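Local coordinates for immunomodulatory active chitinase (Trichuris suis, PDB 6G9C), which probably binds and hydrolyses chitin as a family 18 glycoside hydrolase, and displays immunomodulatory properties, at residues A[50-55]-A[373-378]; A[309-314]-A[381-386]. One frame throughout, in Å; residues are numbered along the deposited sequence.

Interaction 1 of 2, residues A[50-55]-A[373-378]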
ATOM      1  N   GLY A  50      26.547  -6.539  -5.720  1.00 35.13           N
ATOM      2  CA  GLY A  50      26.117  -5.251  -6.235  1.00 32.90           C
ATOM      3  C   GLY A  50      24.684  -5.218  -6.716  1.00 35.75           C
ATOM      4  O   GLY A  50      24.139  -4.128  -6.930  1.00 35.17           O
ATOM      5  N   LYS A  51      24.060  -6.379  -6.918  1.00 34.06           N
ATOM      6  CA  LYS A  51      22.674  -6.373  -7.374  1.00 38.41           C
ATOM      7  C   LYS A  51      21.764  -5.765  -6.313  1.00 36.47           C
ATOM      8  O   LYS A  51      21.759  -6.210  -5.161  1.00 34.58           O
ATOM      9  CB  LYS A  51      22.212  -7.783  -7.711  1.00 35.50           C
ATOM     10  CG  LYS A  51      20.775  -7.840  -8.230  1.00 39.35           C
ATOM     11  CD  LYS A  51      20.214  -9.248  -8.107  1.00 50.50           C
ATOM     12  CE  LYS A  51      18.783  -9.334  -8.621  1.00 56.38           C
ATOM     13  NZ  LYS A  51      18.742  -9.360 -10.105  1.00 63.19           N
ATOM     14  N   TYR A  52      20.986  -4.748  -6.704  1.00 35.26           N
ATOM     15  CA  TYR A  52      20.117  -4.030  -5.777  1.00 34.02           C
ATOM     16  C   TYR A  52      18.666  -4.355  -6.094  1.00 34.37           C
ATOM     17  O   TYR A  52      18.198  -4.118  -7.216  1.00 35.90           O
ATOM     18  CB  TYR A  52      20.354  -2.518  -5.836  1.00 35.00           C
ATOM     19  CG  TYR A  52      19.660  -1.763  -4.713  1.00 30.15           C
ATOM     20  CD1 TYR A  52      18.307  -1.395  -4.814  1.00 31.06           C
ATOM     21  CD2 TYR A  52      20.350  -1.427  -3.553  1.00 33.12           C
ATOM     22  CE1 TYR A  52      17.677  -0.716  -3.773  1.00 31.77           C
ATOM     23  CE2 TYR A  52      19.732  -0.756  -2.516  1.00 35.55           C
ATOM     24  CZ  TYR A  52      18.402  -0.401  -2.627  1.00 35.21           C
ATOM     25  OH  TYR A  52      17.818   0.274  -1.583  1.00 31.82           O
ATOM     26  N   ASN A  53      17.955  -4.883  -5.093  1.00 37.64           N
ATOM     27  CA  ASN A  53      16.534  -5.194  -5.122  1.00 39.80           C
ATOM     28  C   ASN A  53      15.761  -4.240  -4.221  1.00 40.32           C
ATOM     29  O   ASN A  53      16.310  -3.732  -3.237  1.00 36.43           O
ATOM     30  CB  ASN A  53      16.270  -6.631  -4.655  1.00 37.87           C
ATOM     31  CG  ASN A  53      17.023  -7.653  -5.472  1.00 44.39           C
ATOM     32  OD1 ASN A  53      17.137  -7.519  -6.693  1.00 43.56           O
ATOM     33  ND2 ASN A  53      17.550  -8.678  -4.803  1.00 41.65           N
ATOM     34  N   PRO A  54      14.483  -3.987  -4.524  1.00 38.30           N
ATOM     35  CA  PRO A  54      13.679  -3.105  -3.660  1.00 34.67           C
ATOM     36  C   PRO A  54      13.659  -3.528  -2.199  1.00 35.65           C
ATOM     37  O   PRO A  54      13.648  -2.662  -1.314  1.00 36.21           O
ATOM     38  CB  PRO A  54      12.277  -3.199  -4.283  1.00 38.15           C
ATOM     39  CG  PRO A  54      12.535  -3.496  -5.725  1.00 39.89           C
ATOM     40  CD  PRO A  54      13.729  -4.436  -5.708  1.00 39.80           C
ATOM     41  N   GLU A  55      13.694  -4.834  -1.913  1.00 36.21           N
ATOM     42  CA  GLU A  55      13.681  -5.276  -0.527  1.00 41.24           C
ATOM     43  C   GLU A  55      14.987  -4.974   0.190  1.00 42.12           C
ATOM     44  O   GLU A  55      15.068  -5.182   1.406  1.00 44.17           O
ATOM     45  CB  GLU A  55      13.371  -6.773  -0.453  1.00 53.73           C
ATOM     46  CG  GLU A  55      14.316  -7.655  -1.255  1.00 63.04           C
ATOM     47  CD  GLU A  55      13.845  -7.879  -2.687  1.00 72.96           C
ATOM     48  OE1 GLU A  55      13.004  -7.089  -3.178  1.00 58.95           O
ATOM     49  OE2 GLU A  55      14.318  -8.857  -3.314  1.00 75.04           O
ATOM     50  N   ASP A 373      25.744   2.933  -2.332  1.00 27.26           N
ATOM     51  CA  ASP A 373      26.204   2.791  -0.963  1.00 26.04           C
ATOM     52  C   ASP A 373      26.530   1.321  -0.691  1.00 26.48           C
ATOM     53  O   ASP A 373      26.176   0.421  -1.460  1.00 32.73           O
ATOM     54  CB  ASP A 373      25.119   3.289  -0.010  1.00 28.23           C
ATOM     55  CG  ASP A 373      25.635   3.705   1.361  1.00 30.45           C
ATOM     56  OD1 ASP A 373      26.824   3.512   1.709  1.00 32.59           O
ATOM     57  OD2 ASP A 373      24.793   4.231   2.125  1.00 29.41           O
ATOM     58  N   ASP A 374      27.192   1.074   0.430  1.00 28.89           N
ATOM     59  CA  ASP A 374      27.410  -0.301   0.902  1.00 30.54           C
ATOM     60  C   ASP A 374      26.099  -0.799   1.514  1.00 33.37           C
ATOM     61  O   ASP A 374      25.929  -0.871   2.729  1.00 33.87           O
ATOM     62  CB  ASP A 374      28.569  -0.340   1.896  1.00 30.80           C
ATOM     63  CG  ASP A 374      29.113  -1.761   2.152  1.00 39.54           C
ATOM     64  OD1 ASP A 374      28.937  -2.669   1.306  1.00 39.48           O
ATOM     65  OD2 ASP A 374      29.748  -1.959   3.216  1.00 37.95           O
ATOM     66  N   PHE A 375      25.135  -1.109   0.639  1.00 32.45           N
ATOM     67  CA  PHE A 375      23.779  -1.367   1.125  1.00 32.00           C
ATOM     68  C   PHE A 375      23.625  -2.735   1.783  1.00 38.69           C
ATOM     69  O   PHE A 375      22.672  -2.932   2.546  1.00 40.77           O
ATOM     70  CB  PHE A 375      22.750  -1.206  -0.007  1.00 30.46           C
ATOM     71  CG  PHE A 375      22.992  -2.094  -1.189  1.00 33.83           C
ATOM     72  CD1 PHE A 375      23.807  -1.668  -2.229  1.00 31.31           C
ATOM     73  CD2 PHE A 375      22.391  -3.347  -1.270  1.00 35.85           C
ATOM     74  CE1 PHE A 375      24.035  -2.475  -3.329  1.00 30.79           C
ATOM     75  CE2 PHE A 375      22.611  -4.166  -2.369  1.00 39.09           C
ATOM     76  CZ  PHE A 375      23.438  -3.723  -3.403  1.00 34.76           C
ATOM     77  N   LEU A 376      24.530  -3.679   1.522  1.00 35.82           N
ATOM     78  CA  LEU A 376      24.532  -4.930   2.275  1.00 41.86           C
ATOM     79  C   LEU A 376      25.470  -4.893   3.468  1.00 46.32           C
ATOM     80  O   LEU A 376      25.474  -5.840   4.260  1.00 45.33           O
ATOM     81  CB  LEU A 376      24.931  -6.116   1.384  1.00 43.57           C
ATOM     82  CG  LEU A 376      24.110  -6.409   0.122  1.00 54.84           C
ATOM     83  CD1 LEU A 376      24.657  -7.668  -0.559  1.00 61.13           C
ATOM     84  CD2 LEU A 376      22.613  -6.542   0.415  1.00 47.64           C
ATOM     85  N   GLY A 377      26.261  -3.832   3.618  1.00 43.75           N
ATOM     86  CA  GLY A 377      27.324  -3.843   4.612  1.00 45.60           C
ATOM     87  C   GLY A 377      28.392  -4.891   4.382  1.00 46.32           C
ATOM     88  O   GLY A 377      29.066  -5.298   5.335  1.00 48.11           O
ATOM     89  N   SER A 378      28.576  -5.345   3.140  1.00 44.88           N
ATOM     90  CA  SER A 378      29.457  -6.477   2.852  1.00 48.79           C
ATOM     91  C   SER A 378      30.789  -6.080   2.228  1.00 48.87           C
ATOM     92  O   SER A 378      31.685  -6.932   2.133  1.00 48.62           O
ATOM     93  CB  SER A 378      28.755  -7.468   1.913  1.00 51.91           C
ATOM     94  OG  SER A 378      28.635  -6.911   0.606  1.00 53.77           O
TER

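Interaction 2 of 2, residues A[309-314]-A[381-386]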
ATOM      1  N   ILE A 309      32.706   5.057 -10.310  1.00 25.38           N
ATOM      2  CA  ILE A 309      32.948   4.031  -9.295  1.00 27.28           C
ATOM      3  C   ILE A 309      31.898   4.224  -8.216  1.00 26.02           C
ATOM      4  O   ILE A 309      31.447   5.346  -7.969  1.00 25.64           O
ATOM      5  CB  ILE A 309      34.381   4.117  -8.710  1.00 29.66           C
ATOM      6  CG1 ILE A 309      34.692   2.916  -7.790  1.00 24.71           C
ATOM      7  CG2 ILE A 309      34.570   5.423  -7.918  1.00 26.51           C
ATOM      8  CD1 ILE A 309      36.209   2.733  -7.485  1.00 26.00           C
ATOM      9  N   SER A 310      31.492   3.128  -7.577  1.00 27.52           N
ATOM     10  CA  SER A 310      30.578   3.226  -6.448  1.00 30.72           C
ATOM     11  C   SER A 310      31.355   3.295  -5.134  1.00 30.89           C
ATOM     12  O   SER A 310      32.512   2.885  -5.050  1.00 30.07           O
ATOM     13  CB  SER A 310      29.636   2.026  -6.408  1.00 27.74           C
ATOM     14  OG  SER A 310      30.371   0.860  -6.037  1.00 29.65           O
ATOM     15  N   TYR A 311      30.693   3.803  -4.091  1.00 25.99           N
ATOM     16  CA  TYR A 311      31.338   3.831  -2.784  1.00 28.86           C
ATOM     17  C   TYR A 311      31.765   2.432  -2.343  1.00 30.74           C
ATOM     18  O   TYR A 311      32.870   2.245  -1.813  1.00 28.28           O
ATOM     19  CB  TYR A 311      30.421   4.466  -1.734  1.00 25.83           C
ATOM     20  CG  TYR A 311      31.030   4.384  -0.362  1.00 27.26           C
ATOM     21  CD1 TYR A 311      32.178   5.096  -0.052  1.00 27.45           C
ATOM     22  CD2 TYR A 311      30.495   3.557   0.618  1.00 28.70           C
ATOM     23  CE1 TYR A 311      32.780   4.988   1.211  1.00 28.45           C
ATOM     24  CE2 TYR A 311      31.079   3.457   1.862  1.00 30.08           C
ATOM     25  CZ  TYR A 311      32.216   4.182   2.158  1.00 31.06           C
ATOM     26  OH  TYR A 311      32.807   4.088   3.406  1.00 37.28           O
ATOM     27  N   TYR A 312      30.914   1.425  -2.548  1.00 27.76           N
ATOM     28  CA  TYR A 312      31.327   0.104  -2.082  1.00 28.82           C
ATOM     29  C   TYR A 312      32.499  -0.439  -2.902  1.00 29.63           C
ATOM     30  O   TYR A 312      33.302  -1.229  -2.389  1.00 30.30           O
ATOM     31  CB  TYR A 312      30.131  -0.861  -2.072  1.00 32.89           C
ATOM     32  CG  TYR A 312      29.484  -1.199  -3.403  1.00 31.56           C
ATOM     33  CD1 TYR A 312      30.028  -2.175  -4.244  1.00 31.11           C
ATOM     34  CD2 TYR A 312      28.288  -0.585  -3.798  1.00 31.11           C
ATOM     35  CE1 TYR A 312      29.414  -2.510  -5.452  1.00 35.20           C
ATOM     36  CE2 TYR A 312      27.674  -0.916  -5.002  1.00 29.15           C
ATOM     37  CZ  TYR A 312      28.237  -1.877  -5.823  1.00 32.82           C
ATOM     38  OH  TYR A 312      27.626  -2.206  -7.026  1.00 29.19           O
ATOM     39  N   GLU A 313      32.630  -0.016  -4.160  1.00 29.52           N
ATOM     40  CA  GLU A 313      33.794  -0.403  -4.952  1.00 30.06           C
ATOM     41  C   GLU A 313      35.050   0.310  -4.465  1.00 34.70           C
ATOM     42  O   GLU A 313      36.147  -0.260  -4.500  1.00 34.73           O
ATOM     43  CB  GLU A 313      33.547  -0.096  -6.430  1.00 29.80           C
ATOM     44  CG  GLU A 313      32.756  -1.151  -7.177  1.00 29.55           C
ATOM     45  CD  GLU A 313      32.334  -0.658  -8.551  1.00 35.21           C
ATOM     46  OE1 GLU A 313      32.364   0.572  -8.763  1.00 32.68           O
ATOM     47  OE2 GLU A 313      31.983  -1.491  -9.413  1.00 36.47           O
ATOM     48  N   VAL A 314      34.913   1.565  -4.026  1.00 32.00           N
ATOM     49  CA  VAL A 314      36.030   2.239  -3.363  1.00 28.50           C
ATOM     50  C   VAL A 314      36.459   1.449  -2.134  1.00 30.20           C
ATOM     51  O   VAL A 314      37.656   1.259  -1.883  1.00 31.97           O
ATOM     52  CB  VAL A 314      35.654   3.687  -2.991  1.00 29.74           C
ATOM     53  CG1 VAL A 314      36.710   4.279  -2.029  1.00 28.64           C
ATOM     54  CG2 VAL A 314      35.476   4.550  -4.263  1.00 24.66           C
ATOM     55  N   THR A 381      34.929  -2.395   5.693  1.00 45.37           N
ATOM     56  CA  THR A 381      35.275  -2.928   7.010  1.00 51.62           C
ATOM     57  C   THR A 381      35.283  -1.879   8.114  1.00 54.49           C
ATOM     58  O   THR A 381      35.060  -2.224   9.275  1.00 48.16           O
ATOM     59  CB  THR A 381      36.644  -3.612   6.975  1.00 56.94           C
ATOM     60  OG1 THR A 381      37.680  -2.621   6.941  1.00 59.11           O
ATOM     61  CG2 THR A 381      36.761  -4.516   5.758  1.00 62.92           C
ATOM     62  N   GLU A 382      35.511  -0.602   7.789  1.00 57.94           N
ATOM     63  CA  GLU A 382      35.682   0.401   8.836  1.00 59.50           C
ATOM     64  C   GLU A 382      34.389   0.724   9.580  1.00 64.06           C
ATOM     65  O   GLU A 382      34.454   1.390  10.620  1.00 61.46           O
ATOM     66  CB  GLU A 382      36.283   1.685   8.249  1.00 58.85           C
ATOM     67  CG  GLU A 382      35.258   2.761   7.903  1.00 56.31           C
ATOM     68  CD  GLU A 382      35.854   3.932   7.138  1.00 55.56           C
ATOM     69  OE1 GLU A 382      36.736   3.689   6.302  1.00 53.65           O
ATOM     70  OE2 GLU A 382      35.427   5.086   7.355  1.00 59.17           O
ATOM     71  N   HIS A 383      33.230   0.272   9.090  1.00 61.85           N
ATOM     72  CA  HIS A 383      31.953   0.526   9.750  1.00 64.43           C
ATOM     73  C   HIS A 383      31.411  -0.686  10.509  1.00 66.68           C
ATOM     74  O   HIS A 383      30.295  -0.619  11.038  1.00 58.51           O
ATOM     75  CB  HIS A 383      30.900   0.999   8.730  1.00 51.56           C
ATOM     76  CG  HIS A 383      31.452   1.847   7.621  1.00 52.35           C
ATOM     77  ND1 HIS A 383      31.856   3.152   7.809  1.00 50.95           N
ATOM     78  CD2 HIS A 383      31.646   1.579   6.307  1.00 46.72           C
ATOM     79  CE1 HIS A 383      32.285   3.648   6.661  1.00 46.08           C
ATOM     80  NE2 HIS A 383      32.168   2.714   5.735  1.00 41.74           N
ATOM     81  N   ASN A 384      32.163  -1.789  10.565  1.00 68.50           N
ATOM     82  CA  ASN A 384      31.759  -3.004  11.287  1.00 72.64           C
ATOM     83  C   ASN A 384      30.464  -3.599  10.731  1.00 67.77           C
ATOM     84  O   ASN A 384      29.589  -4.033  11.481  1.00 66.19           O
ATOM     85  CB  ASN A 384      31.631  -2.750  12.792  1.00 81.44           C
ATOM     86  CG  ASN A 384      32.809  -1.984  13.359  1.00 86.35           C
ATOM     87  OD1 ASN A 384      33.886  -2.542  13.572  1.00 89.22           O
ATOM     88  ND2 ASN A 384      32.607  -0.697  13.620  1.00 83.57           N
ATOM     89  N   GLY A 385      30.348  -3.640   9.408  1.00 58.71           N
ATOM     90  CA  GLY A 385      29.212  -4.282   8.779  1.00 61.84           C
ATOM     91  C   GLY A 385      27.944  -3.462   8.751  1.00 54.08           C
ATOM     92  O   GLY A 385      26.878  -4.005   8.431  1.00 50.08           O
ATOM     93  N   LYS A 386      28.015  -2.187   9.115  1.00 46.05           N
ATOM     94  CA  LYS A 386      26.844  -1.331   9.056  1.00 51.13           C
ATOM     95  C   LYS A 386      26.326  -1.271   7.626  1.00 46.18           C
ATOM     96  O   LYS A 386      27.101  -1.103   6.677  1.00 41.60           O
ATOM     97  CB  LYS A 386      27.187   0.074   9.557  1.00 52.68           C
ATOM     98  CG  LYS A 386      25.997   1.016   9.703  1.00 50.58           C
ATOM     99  CD  LYS A 386      26.451   2.397  10.158  1.00 47.13           C
ATOM    100  CE  LYS A 386      25.280   3.318  10.456  1.00 47.85           C
ATOM    101  NZ  LYS A 386      25.757   4.665  10.900  1.00 46.38           N
TER
HETATM  102  O   HOH W   1      33.849   6.200   4.595  1.00 46.91           O

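Interaction 1 of 2, residues A[50-55]-A[373-378]
An edge-to-face aromatic pair, Tyr52 against Phe375, joins the loops that follow two neighbouring strands of the TIM barrel. Segment 50-55 lies in the loop after strand 34-40; its partner, segment 373-378, lies in the loop after strand 364-368, which is the last strand of the barrel. Tyr52 supplies the edge. Its CD2 stands over the centre of the Phe375 ring, 3.4 Å above the ring plane, so that all six carbons of the phenylalanine are nearly equidistant from it; Tyr52 CD2 is 3.6 Å from Phe375 CG. The ring planes meet at 71° and the centroids are 4.8 Å apart, a compact T-shaped geometry.

Phe375 CB points toward the other loop, and with CG between the backbone N and the carbonyl carbon (chi1 58°) the ring presents one face to Tyr52 and its far edge to the backbone. There Phe375 CZ is 3.5 Å from Lys51 O and 3.6 Å from Gly50 O, both carbonyl oxygens lying at the ring edge near its plane. His56 meets the same phenylalanine ring at a slant, while Tyr52 OH hydrogen-bonds to the hydroxyl of Tyr388, outside both segments.

No hydrogen bond links the two segments. The contact rests on a polarised ring used in two ways: the electron-rich face of Phe375 takes a C-H edge of Tyr52, and its slightly positive rim probably gains from the two carbonyl oxygens, an electrostatically complementary fit for a largely buried place.

Interaction 2 of 2, residues A[309-314]-A[381-386]
Tyr311 and His383 meet from opposite directions through a single hydrogen bond, Tyr311 OH to His383 NE2, 2.8 Å long. Each group lies at the edge of the other's ring and near its plane; neither ring stacks on its partner. Tyr311 belongs to the first turn of helix 311-319, and its extended first torsion (chi1 175°) carries the hydroxyl across to the loop.

The firm side is the buried tyrosine, which also packs on Cys380 and Leu390. On the loop side, Glu382 CG lies 3.3 Å above one face of the imidazole, toward the rim of the ring, and Pro389 touches the histidine as well. The looser side is held through water: one molecule hydrogen-bonds to Tyr311 OH at 2.6 Å, so that His383 NE2 and the water both grip the hydroxyl, and it donates a weak 3.4 Å bond to Glu382 OE2, whose residue is exposed.

Behind the tyrosine a capping box secures the helix start: Ser310 OG accepts from Glu313 N at 3.1 Å, and Ser310 N donates to Glu313 OE1 at 2.9 Å. The Tyr311-His383 bond ties this helix to the loop between strand 364-368 and helix 392-398. In the chain the helix lies between barrel strand 268-281 and helix 347-360, consistent with the alpha+beta insertion domain of chitotriosidase-like family 18 chitinases.

Along the chain the two contacts interlock, their segments running 50-55, 309-314, 373-378 and 381-386, the last two both in the loop after strand 364-368. Their centres are about 11 Å apart. Tyr312, which takes no part in the contact with 381-386, bridges to interaction 1: its CD2 packs 3.3 Å from Asp373 O, and its OH lies 3.5 Å from Gly50 CA. Tyr311 CD2 is 3.8 Å from Asp373 OD1. The disulfide Cys315-Cys380 adjoins both segments of interaction 2, a covalent counterpart to its single hydrogen bond. Interaction 1 joins loops following barrel strands, the side where TIM barrels carry their active sites, but neither contact contains a ligand or known catalytic residue.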